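PDB 5DK5: 3'-5' exonuclease crn-4 from Caenorhabditis elegans, which degrades RNA and DNA from the 3' end as a DEDDh-family, metal-dependent exonuclease and takes part in apoptotic DNA degradation. Local coordinates for residues Ile42-Val47 and Asp93-Val98. Numbering follows the deposited sequence.
Sequences IQFAIV and DTFDVV
The hydrophobic layer between the central sheet of this RNase H-like DEDDh exonuclease fold and helix 95-109 is where F44 of strand 41-50 meets F95 and V98 from the first turn of that helix. The contact is small, 115 Å² of buried surface summed over both sides, and wholly apolar. CD2 on the F44 ring is the atom that does the touching: it lies 3.9 Å from CG1 of V98 and, more loosely, 4.4 Å from CE1 of F95. Both partners approach the F44 ring obliquely. V98 holds CG1 anti to its backbone N (chi1 173°), and this branch reaches the ring while the F44 and V98 side chains run past one another in opposite directions. F95 comes in another way: its CA-CB bond does not aim at the strand, and the far part of its ring, at CE1, comes up to F44. Both residues can serve the same phenylalanine because they sit three positions apart, close to one turn of helix. That turn is closed by the backbone bond from V98 N to T94 O, T94 being the N-cap residue. Further aromatic rings surround F44: F62 meets it edge-to-face from the adjoining strand 55-65, and F26 and F102 also touch its ring, F102 from farther along the same helix. The magnesium-binding residues D25 and E27 lie on the neighbouring strand 20-28, and the bound magnesium ion is about 11 Å from the F44 side chain, so this packing lies near the metal site without being part of it. V98 also packs on F62 and K64 of strand 55-65, while its CG1 methyl rests against CD2 of F44.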
loop_
_atom_site.group_PDB
_atom_site.type_symbol
_atom_site.label_atom_id
_atom_site.label_comp_id
_atom_site.label_asym_id
_atom_site.label_seq_id
_atom_site.Cartn_x
_atom_site.Cartn_y
_atom_site.Cartn_z
ATOM N N ILE B 42 -3.872 -3.267 11.998
ATOM C CA ILE B 42 -5.068 -3.710 11.282
ATOM C C ILE B 42 -5.816 -4.804 12.044
ATOM O O ILE B 42 -6.942 -5.153 11.690
ATOM C CB ILE B 42 -4.726 -4.217 9.865
ATOM C CG1 ILE B 42 -3.641 -5.294 9.923
ATOM C CG2 ILE B 42 -4.272 -3.051 8.990
ATOM C CD1 ILE B 42 -3.319 -5.905 8.573
ATOM N N GLN B 43 -5.192 -5.344 13.087
ATOM C CA GLN B 43 -5.892 -6.234 14.007
ATOM C C GLN B 43 -5.368 -6.070 15.432
ATOM O O GLN B 43 -4.164 -5.945 15.658
ATOM C CB GLN B 43 -5.772 -7.691 13.564
ATOM C CG GLN B 43 -6.657 -8.632 14.371
ATOM C CD GLN B 43 -6.754 -10.020 13.769
ATOM O OE1 GLN B 43 -6.024 -10.362 12.838
ATOM N NE2 GLN B 43 -7.664 -10.828 14.301
ATOM N N PHE B 44 -6.301 -6.075 16.380
ATOM C CA PHE B 44 -6.028 -5.802 17.786
ATOM C C PHE B 44 -6.589 -6.955 18.618
ATOM O O PHE B 44 -7.801 -7.044 18.812
ATOM C CB PHE B 44 -6.666 -4.462 18.179
ATOM C CG PHE B 44 -6.140 -3.866 19.458
ATOM C CD1 PHE B 44 -5.540 -4.647 20.432
ATOM C CD2 PHE B 44 -6.263 -2.504 19.686
ATOM C CE1 PHE B 44 -5.069 -4.079 21.603
ATOM C CE2 PHE B 44 -5.794 -1.933 20.854
ATOM C CZ PHE B 44 -5.198 -2.719 21.812
ATOM N N ALA B 45 -5.709 -7.830 19.106
ATOM C CA ALA B 45 -6.133 -9.062 19.771
ATOM C C ALA B 45 -5.554 -9.202 21.177
ATOM O O ALA B 45 -4.351 -9.039 21.385
ATOM C CB ALA B 45 -5.747 -10.269 18.929
ATOM N N ILE B 46 -6.426 -9.512 22.132
ATOM C CA ILE B 46 -6.024 -9.742 23.516
ATOM C C ILE B 46 -6.772 -10.943 24.093
ATOM O O ILE B 46 -7.950 -11.147 23.804
ATOM C CB ILE B 46 -6.289 -8.506 24.410
ATOM C CG1 ILE B 46 -5.539 -7.282 23.877
ATOM C CG2 ILE B 46 -5.869 -8.788 25.857
ATOM C CD1 ILE B 46 -5.870 -5.987 24.602
ATOM N N VAL B 47 -6.068 -11.738 24.895
ATOM C CA VAL B 47 -6.690 -12.796 25.685
ATOM C C VAL B 47 -6.157 -12.717 27.112
ATOM O O VAL B 47 -4.970 -12.475 27.332
ATOM C CB VAL B 47 -6.426 -14.201 25.095
ATOM C CG1 VAL B 47 -4.941 -14.529 25.106
ATOM C CG2 VAL B 47 -7.214 -15.257 25.861
ATOM N N ASP B 93 -13.299 0.003 12.032
ATOM C CA ASP B 93 -13.093 1.365 12.510
ATOM C C ASP B 93 -11.606 1.704 12.477
ATOM O O ASP B 93 -10.759 0.810 12.460
ATOM C CB ASP B 93 -13.644 1.538 13.928
ATOM C CG ASP B 93 -15.156 1.424 13.990
ATOM O OD1 ASP B 93 -15.841 2.326 13.465
ATOM O OD2 ASP B 93 -15.662 0.443 14.578
ATOM N N THR B 94 -11.289 2.996 12.459
ATOM C CA THR B 94 -9.903 3.440 12.545
ATOM C C THR B 94 -9.372 3.200 13.954
ATOM O O THR B 94 -10.148 2.968 14.881
ATOM C CB THR B 94 -9.757 4.925 12.186
ATOM O OG1 THR B 94 -10.646 5.703 12.996
ATOM C CG2 THR B 94 -10.084 5.147 10.720
ATOM N N PHE B 95 -8.053 3.266 14.109
ATOM C CA PHE B 95 -7.401 2.875 15.357
ATOM C C PHE B 95 -7.873 3.670 16.572
ATOM O O PHE B 95 -7.968 3.125 17.673
ATOM C CB PHE B 95 -5.884 3.017 15.229
ATOM C CG PHE B 95 -5.138 2.626 16.474
ATOM C CD1 PHE B 95 -4.885 1.293 16.754
ATOM C CD2 PHE B 95 -4.697 3.588 17.367
ATOM C CE1 PHE B 95 -4.203 0.931 17.897
ATOM C CE2 PHE B 95 -4.015 3.231 18.512
ATOM C CZ PHE B 95 -3.769 1.900 18.777
ATOM N N ASP B 96 -8.158 4.953 16.380
ATOM C CA ASP B 96 -8.568 5.807 17.489
ATOM C C ASP B 96 -9.871 5.311 18.113
ATOM O O ASP B 96 -10.039 5.355 19.332
ATOM C CB ASP B 96 -8.718 7.259 17.028
ATOM C CG ASP B 96 -9.631 7.403 15.827
ATOM O OD1 ASP B 96 -9.556 6.558 14.909
ATOM O OD2 ASP B 96 -10.424 8.368 15.803
ATOM N N VAL B 97 -10.783 4.829 17.277
ATOM C CA VAL B 97 -12.052 4.298 17.758
ATOM C C VAL B 97 -11.842 2.966 18.472
ATOM O O VAL B 97 -12.362 2.748 19.565
ATOM C CB VAL B 97 -13.049 4.102 16.606
ATOM C CG1 VAL B 97 -14.361 3.497 17.112
ATOM C CG2 VAL B 97 -13.310 5.426 15.907
ATOM N N VAL B 98 -11.079 2.078 17.845
ATOM C CA VAL B 98 -10.831 0.755 18.400
ATOM C C VAL B 98 -10.048 0.849 19.705
ATOM O O VAL B 98 -10.285 0.078 20.633
ATOM C CB VAL B 98 -10.065 -0.131 17.406
ATOM C CG1 VAL B 98 -9.667 -1.454 18.045
ATOM C CG2 VAL B 98 -10.916 -0.377 16.168
#